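Local coordinates for putative NADPH-dependent oxidoreductase (Desulfitobacterium hafniense DCB-2, PDB 3DB2), which is a putative oxidoreductase that probably uses NADPH, bound by a Rossmann-fold domain, to oxidise or reduce a substrate not yet identified, at residues 22-36 with 46-58. Residues are numbered along the deposited sequence; the frame is centred on the assembly and turned at random.
Sequences DAYTKSEKLKLVTCY and FGKRYNCAGDATM
Asp22 OD1 is gripped by two donors from helix 40-50. Tyr50 OH gives Asp22 OD1 a short hydrogen bond of 2.5 Å, reaching it from 53° out of the carboxylate plane, while Arg49 NH1 forms a salt bridge to Asp22 OD1 at 3.0 Å on the syn side. The latter is bent, with an N-H...O angle of only 131°, and the Arg49 chain, folded at chi2 and chi3, brings its guanidinium back over Tyr50 OH. Deeper in, Leu32 CD2 lies 3.9 Å from both Phe46 CE1 and Tyr50 CB, and Cys35 CB packs 3.5 Å from Phe46 CD1; Tyr50 covers one face of the Phe46 ring, and Tyr18 meets that ring edge-to-face.

Asn51, with positive phi, then turns the chain out of the helix to run beside strand 30-36 in parallel. Ala53 N donates to Val33 O and Asp55 N to Cys35 O, linking the short strand 53-54 to its neighbour. A chi1 of -169° carries the Thr34 hydroxyl away from the Thr34 nitrogen, and Thr34 OG1 donates to Asp55 OD2 at 2.7 Å; Arg64 is a second, charged partner of that oxygen. At the far end Met58, a selenomethionine, lays CG over one face of Tyr36, 4.0 Å from the ring centroid, and a water joins Tyr36 OH to Ala56 O.

Together these contacts close the beta-alpha-beta unit at the strand 53-54 edge of the Rossmann sheet. Its chemistry is divided: apolar packing seats the helix on the strand, whereas Asp22 and Asp55 each accept from a hydroxyl and pair with an arginine, which would probably keep both carboxylates ionised.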
ATOM      1  N   ASP C  22      24.910  -3.771 -23.612  1.00 17.31           N
ATOM      2  CA  ASP C  22      25.471  -4.894 -22.879  1.00 16.16           C
ATOM      3  C   ASP C  22      24.532  -6.093 -22.950  1.00 17.97           C
ATOM      4  O   ASP C  22      24.889  -7.260 -23.072  1.00 24.30           O
ATOM      5  CB  ASP C  22      25.720  -4.483 -21.429  1.00 21.52           C
ATOM      6  CG  ASP C  22      26.993  -3.678 -21.274  1.00 34.19           C
ATOM      7  OD1 ASP C  22      27.705  -3.478 -22.281  1.00 28.56           O
ATOM      8  OD2 ASP C  22      27.256  -3.228 -20.137  1.00 37.71           O
ATOM      9  N   ALA C  23      23.225  -5.841 -22.915  1.00 21.45           N
ATOM     10  CA  ALA C  23      22.300  -6.971 -23.073  1.00 18.35           C
ATOM     11  C   ALA C  23      22.030  -7.334 -24.518  1.00 19.12           C
ATOM     12  O   ALA C  23      22.135  -8.517 -24.893  1.00 24.88           O
ATOM     13  CB  ALA C  23      21.025  -6.592 -22.328  1.00 19.48           C
ATOM     14  N   TYR C  24      21.657  -6.374 -25.372  1.00 22.10           N
ATOM     15  CA  TYR C  24      21.101  -6.748 -26.678  1.00 18.23           C
ATOM     16  C   TYR C  24      22.195  -7.231 -27.621  1.00 23.33           C
ATOM     17  O   TYR C  24      21.886  -7.957 -28.577  1.00 28.54           O
ATOM     18  CB  TYR C  24      20.249  -5.655 -27.318  1.00 21.69           C
ATOM     19  CG  TYR C  24      20.817  -4.329 -27.706  1.00 21.46           C
ATOM     20  CD1 TYR C  24      21.670  -4.205 -28.802  1.00 23.95           C
ATOM     21  CD2 TYR C  24      20.518  -3.181 -26.993  1.00 20.29           C
ATOM     22  CE1 TYR C  24      22.208  -2.991 -29.176  1.00 21.86           C
ATOM     23  CE2 TYR C  24      21.051  -1.947 -27.353  1.00 21.69           C
ATOM     24  CZ  TYR C  24      21.894  -1.876 -28.453  1.00 23.68           C
ATOM     25  OH  TYR C  24      22.440  -0.670 -28.840  1.00 20.91           O
ATOM     26  N   THR C  25      23.453  -6.832 -27.412  1.00 24.84           N
ATOM     27  CA  THR C  25      24.434  -7.274 -28.433  1.00 24.53           C
ATOM     28  C   THR C  25      24.764  -8.747 -28.227  1.00 28.88           C
ATOM     29  O   THR C  25      25.458  -9.348 -29.049  1.00 33.27           O
ATOM     30  CB  THR C  25      25.705  -6.417 -28.418  1.00 23.86           C
ATOM     31  OG1 THR C  25      26.341  -6.495 -27.123  1.00 23.98           O
ATOM     32  CG2 THR C  25      25.340  -4.963 -28.650  1.00 20.73           C
ATOM     33  N   LYS C  26      24.258  -9.356 -27.156  1.00 25.40           N
ATOM     34  CA  LYS C  26      24.379 -10.804 -27.008  1.00 26.73           C
ATOM     35  C   LYS C  26      23.490 -11.586 -27.978  1.00 27.27           C
ATOM     36  O   LYS C  26      23.708 -12.789 -28.156  1.00 28.00           O
ATOM     37  CB  LYS C  26      24.010 -11.254 -25.599  1.00 27.79           C
ATOM     38  CG  LYS C  26      24.751 -10.547 -24.488  1.00 26.84           C
ATOM     39  CD  LYS C  26      24.361 -11.212 -23.166  1.00 32.11           C
ATOM     40  CE  LYS C  26      24.909 -10.396 -22.000  1.00 33.70           C
ATOM     41  NZ  LYS C  26      24.703 -11.128 -20.709  1.00 31.78           N
ATOM     42  N   SER C  27      22.506 -10.908 -28.556  1.00 25.09           N
ATOM     43  CA  SER C  27      21.526 -11.529 -29.431  1.00 27.59           C
ATOM     44  C   SER C  27      22.042 -11.844 -30.843  1.00 29.15           C
ATOM     45  O   SER C  27      22.615 -10.972 -31.502  1.00 32.20           O
ATOM     46  CB  SER C  27      20.312 -10.613 -29.593  1.00 24.84           C
ATOM     47  OG  SER C  27      19.246 -11.298 -30.232  1.00 24.80           O
ATOM     48  N   GLU C  28      21.770 -13.054 -31.277  1.00 29.91           N
ATOM     49  CA  GLU C  28      21.946 -13.545 -32.639  1.00 30.23           C
ATOM     50  C   GLU C  28      20.952 -12.936 -33.608  1.00 31.25           C
ATOM     51  O   GLU C  28      21.064 -13.062 -34.827  1.00 34.63           O
ATOM     52  CB  GLU C  28      21.784 -15.070 -32.643  1.00 38.10           C
ATOM     53  CG  GLU C  28      22.794 -15.779 -31.750  1.00 53.12           C
ATOM     54  CD  GLU C  28      24.226 -15.470 -32.144  1.00 60.96           C
ATOM     55  OE1 GLU C  28      24.644 -14.295 -32.056  1.00 65.93           O
ATOM     56  OE2 GLU C  28      24.938 -16.413 -32.550  1.00 68.84           O
ATOM     57  N   LYS C  29      19.923 -12.266 -33.083  1.00 27.87           N
ATOM     58  CA  LYS C  29      18.873 -11.669 -33.894  1.00 24.26           C
ATOM     59  C   LYS C  29      19.201 -10.238 -34.294  1.00 22.79           C
ATOM     60  O   LYS C  29      18.512  -9.686 -35.144  1.00 31.65           O
ATOM     61  CB  LYS C  29      17.530 -11.736 -33.134  1.00 27.18           C
ATOM     62  CG  LYS C  29      17.123 -13.196 -32.924  1.00 35.35           C
ATOM     63  CD  LYS C  29      15.954 -13.392 -31.990  1.00 44.41           C
ATOM     64  CE  LYS C  29      14.936 -14.397 -32.515  1.00 49.78           C
ATOM     65  NZ  LYS C  29      13.699 -14.374 -31.674  1.00 45.75           N
ATOM     66  N   LEU C  30      20.240  -9.663 -33.690  1.00 22.81           N
ATOM     67  CA  LEU C  30      20.579  -8.266 -33.827  1.00 22.23           C
ATOM     68  C   LEU C  30      22.040  -8.088 -34.248  1.00 29.31           C
ATOM     69  O   LEU C  30      22.863  -8.915 -33.878  1.00 25.88           O
ATOM     70  CB  LEU C  30      20.392  -7.524 -32.501  1.00 23.63           C
ATOM     71  CG  LEU C  30      19.065  -7.704 -31.774  1.00 25.15           C
ATOM     72  CD1 LEU C  30      19.070  -7.125 -30.372  1.00 26.13           C
ATOM     73  CD2 LEU C  30      17.948  -7.032 -32.577  1.00 23.41           C
ATOM     74  N   LYS C  31      22.281  -7.004 -34.968  1.00 26.71           N
ATOM     75  CA  LYS C  31      23.603  -6.523 -35.360  1.00 25.81           C
ATOM     76  C   LYS C  31      23.700  -5.017 -35.145  1.00 20.89           C
ATOM     77  O   LYS C  31      23.025  -4.237 -35.819  1.00 17.96           O
ATOM     78  CB  LYS C  31      23.899  -6.869 -36.825  1.00 22.40           C
ATOM     79  CG  LYS C  31      25.021  -6.116 -37.480  1.00 32.47           C
ATOM     80  CD  LYS C  31      24.760  -5.760 -38.930  1.00 42.18           C
ATOM     81  N   LEU C  32      24.505  -4.578 -34.185  1.00 20.25           N
ATOM     82  CA  LEU C  32      24.741  -3.147 -34.023  1.00 17.73           C
ATOM     83  C   LEU C  32      25.664  -2.644 -35.137  1.00 24.24           C
ATOM     84  O   LEU C  32      26.829  -3.043 -35.174  1.00 30.22           O
ATOM     85  CB  LEU C  32      25.320  -2.859 -32.663  1.00 23.03           C
ATOM     86  CG  LEU C  32      25.562  -1.481 -32.078  1.00 23.25           C
ATOM     87  CD1 LEU C  32      24.491  -0.443 -32.323  1.00 24.30           C
ATOM     88  CD2 LEU C  32      25.719  -1.609 -30.555  1.00 31.21           C
ATOM     89  N   VAL C  33      25.121  -1.784 -35.979  1.00 22.20           N
ATOM     90  CA  VAL C  33      25.736  -1.176 -37.141  1.00 21.21           C
ATOM     91  C   VAL C  33      26.393   0.161 -36.828  1.00 26.09           C
ATOM     92  O   VAL C  33      27.564   0.451 -37.113  1.00 27.16           O
ATOM     93  CB  VAL C  33      24.670  -0.919 -38.238  1.00 20.84           C
ATOM     94  CG1 VAL C  33      25.316  -0.201 -39.416  1.00 29.99           C
ATOM     95  CG2 VAL C  33      23.984  -2.182 -38.706  1.00 23.06           C
ATOM     96  N   THR C  34      25.662   1.080 -36.185  1.00 16.39           N
ATOM     97  CA  THR C  34      26.221   2.395 -35.939  1.00 19.20           C
ATOM     98  C   THR C  34      25.570   3.001 -34.706  1.00 21.17           C
ATOM     99  O   THR C  34      24.704   2.404 -34.054  1.00 17.12           O
ATOM    100  CB  THR C  34      26.067   3.276 -37.196  1.00 19.83           C
ATOM    101  OG1 THR C  34      26.835   4.468 -37.047  1.00 22.57           O
ATOM    102  CG2 THR C  34      24.614   3.667 -37.414  1.00 20.40           C
ATOM    103  N   CYS C  35      26.011   4.200 -34.377  1.00 19.83           N
ATOM    104  CA  CYS C  35      25.540   4.983 -33.254  1.00 18.39           C
ATOM    105  C   CYS C  35      25.634   6.473 -33.554  1.00 23.84           C
ATOM    106  O   CYS C  35      26.414   6.993 -34.383  1.00 23.53           O
ATOM    107  CB  CYS C  35      26.325   4.563 -32.014  1.00 25.47           C
ATOM    108  SG  CYS C  35      28.003   5.286 -31.957  1.00 25.84           S
ATOM    109  N   TYR C  36      24.780   7.219 -32.865  1.00 23.79           N
ATOM    110  CA  TYR C  36      24.759   8.679 -32.913  1.00 24.21           C
ATOM    111  C   TYR C  36      24.596   9.227 -31.496  1.00 28.01           C
ATOM    112  O   TYR C  36      23.821   8.667 -30.743  1.00 22.31           O
ATOM    113  CB  TYR C  36      23.644   9.158 -33.845  1.00 22.70           C
ATOM    114  CG  TYR C  36      23.569  10.666 -33.860  1.00 22.25           C
ATOM    115  CD1 TYR C  36      24.468  11.425 -34.596  1.00 24.47           C
ATOM    116  CD2 TYR C  36      22.590  11.315 -33.118  1.00 27.29           C
ATOM    117  CE1 TYR C  36      24.399  12.811 -34.603  1.00 26.91           C
ATOM    118  CE2 TYR C  36      22.509  12.697 -33.117  1.00 26.34           C
ATOM    119  CZ  TYR C  36      23.409  13.432 -33.860  1.00 27.87           C
ATOM    120  OH  TYR C  36      23.323  14.809 -33.847  1.00 40.87           O
ATOM    121  N   PHE C  46      31.414   4.855 -27.414  1.00 29.70           N
ATOM    122  CA  PHE C  46      30.434   3.789 -27.662  1.00 26.25           C
ATOM    123  C   PHE C  46      30.858   2.894 -28.804  1.00 30.28           C
ATOM    124  O   PHE C  46      30.943   1.655 -28.738  1.00 26.47           O
ATOM    125  CB  PHE C  46      29.081   4.482 -27.903  1.00 25.87           C
ATOM    126  CG  PHE C  46      27.911   3.506 -27.931  1.00 25.15           C
ATOM    127  CD1 PHE C  46      27.542   2.920 -29.119  1.00 24.36           C
ATOM    128  CD2 PHE C  46      27.220   3.195 -26.769  1.00 24.44           C
ATOM    129  CE1 PHE C  46      26.496   2.017 -29.207  1.00 28.43           C
ATOM    130  CE2 PHE C  46      26.171   2.289 -26.836  1.00 22.63           C
ATOM    131  CZ  PHE C  46      25.823   1.701 -28.038  1.00 26.62           C
ATOM    132  N   GLY C  47      31.173   3.501 -29.966  1.00 29.54           N
ATOM    133  CA  GLY C  47      31.554   2.714 -31.126  1.00 26.34           C
ATOM    134  C   GLY C  47      32.762   1.848 -30.888  1.00 27.15           C
ATOM    135  O   GLY C  47      32.902   0.754 -31.443  1.00 33.22           O
ATOM    136  N   LYS C  48      33.691   2.308 -30.051  1.00 29.21           N
ATOM    137  CA  LYS C  48      34.865   1.453 -29.776  1.00 34.56           C
ATOM    138  C   LYS C  48      34.456   0.287 -28.889  1.00 33.19           C
ATOM    139  O   LYS C  48      34.725  -0.882 -29.157  1.00 39.21           O
ATOM    140  CB  LYS C  48      35.941   2.345 -29.164  1.00 31.51           C
ATOM    141  CG  LYS C  48      37.260   1.654 -28.875  1.00 38.78           C
ATOM    142  CD  LYS C  48      38.288   2.613 -28.277  1.00 42.98           C
ATOM    143  N   ARG C  49      33.766   0.610 -27.797  1.00 34.12           N
ATOM    144  CA  ARG C  49      33.248  -0.385 -26.863  1.00 28.32           C
ATOM    145  C   ARG C  49      32.508  -1.505 -27.568  1.00 33.61           C
ATOM    146  O   ARG C  49      32.739  -2.687 -27.348  1.00 41.54           O
ATOM    147  CB  ARG C  49      32.290   0.302 -25.885  1.00 32.18           C
ATOM    148  CG  ARG C  49      31.607  -0.672 -24.943  1.00 41.27           C
ATOM    149  CD  ARG C  49      32.491  -1.135 -23.804  1.00 46.74           C
ATOM    150  NE  ARG C  49      31.781  -0.981 -22.539  1.00 52.24           N
ATOM    151  CZ  ARG C  49      30.889  -1.846 -22.070  1.00 55.07           C
ATOM    152  NH1 ARG C  49      30.573  -2.952 -22.737  1.00 53.02           N
ATOM    153  NH2 ARG C  49      30.314  -1.577 -20.899  1.00 63.53           N
ATOM    154  N   TYR C  50      31.553  -1.150 -28.437  1.00 34.71           N
ATOM    155  CA  TYR C  50      30.723  -2.181 -29.063  1.00 29.32           C
ATOM    156  C   TYR C  50      31.190  -2.417 -30.477  1.00 31.75           C
ATOM    157  O   TYR C  50      30.694  -3.243 -31.244  1.00 33.71           O
ATOM    158  CB  TYR C  50      29.250  -1.737 -28.943  1.00 33.31           C
ATOM    159  CG  TYR C  50      28.873  -1.577 -27.479  1.00 27.23           C
ATOM    160  CD1 TYR C  50      28.658  -2.715 -26.692  1.00 28.35           C
ATOM    161  CD2 TYR C  50      28.727  -0.351 -26.873  1.00 24.82           C
ATOM    162  CE1 TYR C  50      28.315  -2.609 -25.360  1.00 23.56           C
ATOM    163  CE2 TYR C  50      28.383  -0.236 -25.540  1.00 27.02           C
ATOM    164  CZ  TYR C  50      28.183  -1.384 -24.784  1.00 24.93           C
ATOM    165  OH  TYR C  50      27.835  -1.274 -23.458  1.00 33.81           O
ATOM    166  N   ASN C  51      32.237  -1.695 -30.913  1.00 40.57           N
ATOM    167  CA  ASN C  51      32.736  -1.909 -32.270  1.00 38.49           C
ATOM    168  C   ASN C  51      31.705  -1.772 -33.385  1.00 35.69           C
ATOM    169  O   ASN C  51      31.415  -2.649 -34.202  1.00 35.33           O
ATOM    170  CB  ASN C  51      33.358  -3.308 -32.408  1.00 43.97           C
ATOM    171  CG  ASN C  51      34.601  -3.090 -33.286  1.00 50.98           C
ATOM    172  OD1 ASN C  51      35.460  -2.305 -32.870  1.00 58.25           O
ATOM    173  ND2 ASN C  51      34.626  -3.752 -34.429  1.00 46.07           N
ATOM    174  N   CYS C  52      31.085  -0.606 -33.471  1.00 29.69           N
ATOM    175  CA  CYS C  52      30.217  -0.333 -34.627  1.00 30.97           C
ATOM    176  C   CYS C  52      30.729   0.958 -35.260  1.00 34.83           C
ATOM    177  O   CYS C  52      31.798   1.406 -34.807  1.00 38.28           O
ATOM    178  CB  CYS C  52      28.780  -0.237 -34.159  1.00 28.97           C
ATOM    179  SG  CYS C  52      28.515   0.890 -32.766  1.00 29.56           S
ATOM    180  N   ALA C  53      30.004   1.510 -36.225  1.00 30.95           N
ATOM    181  CA  ALA C  53      30.282   2.822 -36.760  1.00 28.76           C
ATOM    182  C   ALA C  53      29.716   3.898 -35.832  1.00 27.95           C
ATOM    183  O   ALA C  53      28.935   3.693 -34.911  1.00 31.40           O
ATOM    184  CB  ALA C  53      29.723   3.014 -38.170  1.00 35.18           C
ATOM    185  N   GLY C  54      30.125   5.126 -36.067  1.00 26.18           N
ATOM    186  CA  GLY C  54      29.579   6.321 -35.443  1.00 27.46           C
ATOM    187  C   GLY C  54      29.208   7.268 -36.587  1.00 30.65           C
ATOM    188  O   GLY C  54      29.878   7.335 -37.623  1.00 34.24           O
ATOM    189  N   ASP C  55      28.122   8.009 -36.438  1.00 30.73           N
ATOM    190  CA  ASP C  55      27.747   8.920 -37.528  1.00 27.97           C
ATOM    191  C   ASP C  55      27.763  10.339 -36.995  1.00 26.83           C
ATOM    192  O   ASP C  55      27.301  10.618 -35.889  1.00 26.49           O
ATOM    193  CB  ASP C  55      26.407   8.462 -38.071  1.00 24.59           C
ATOM    194  CG  ASP C  55      26.543   7.309 -39.043  1.00 26.34           C
ATOM    195  OD1 ASP C  55      27.313   7.476 -39.999  1.00 31.88           O
ATOM    196  OD2 ASP C  55      25.890   6.259 -38.876  1.00 32.18           O
ATOM    197  N   ALA C  56      28.309  11.269 -37.775  1.00 32.15           N
ATOM    198  CA  ALA C  56      28.405  12.664 -37.369  1.00 30.63           C
ATOM    199  C   ALA C  56      27.038  13.344 -37.346  1.00 31.06           C
ATOM    200  O   ALA C  56      26.828  14.297 -36.595  1.00 31.40           O
ATOM    201  CB  ALA C  56      29.347  13.403 -38.301  1.00 34.76           C
ATOM    202  N   THR C  57      26.120  12.879 -38.182  1.00 24.33           N
ATOM    203  CA  THR C  57      24.816  13.513 -38.311  1.00 29.57           C
ATOM    204  C   THR C  57      23.705  12.466 -38.340  1.00 25.53           C
ATOM    205  O   THR C  57      23.927  11.305 -38.703  1.00 27.69           O
ATOM    206  CB  THR C  57      24.809  14.359 -39.593  1.00 30.77           C
ATOM    207  OG1 THR C  57      25.335  13.577 -40.672  1.00 36.14           O
ATOM    208  CG2 THR C  57      25.786  15.524 -39.481  1.00 33.79           C
HETATM  209  N   MSE C  58      22.503  12.872 -37.966  1.00 25.25           N
HETATM  210  CA  MSE C  58      21.387  11.910 -37.958  1.00 25.29           C
HETATM  211  C   MSE C  58      21.121  11.444 -39.384  1.00 24.74           C
HETATM  212  O   MSE C  58      20.746  10.303 -39.609  1.00 25.67           O
HETATM  213  CB  MSE C  58      20.142  12.613 -37.392  1.00 25.74           C
HETATM  214  CG  MSE C  58      20.026  12.496 -35.873  1.00 24.66           C
HETATM  215 SE   MSE C  58      19.956  10.636 -35.280  0.75 27.53          SE
HETATM  216  CE  MSE C  58      18.076  10.358 -35.723  1.00 27.37           C
TER
HETATM  217  O   HOH W   1      29.525  -3.915 -35.789  1.00 63.78           O
HETATM  218  O   HOH W   2      25.242  16.325 -35.191  1.00 44.02           O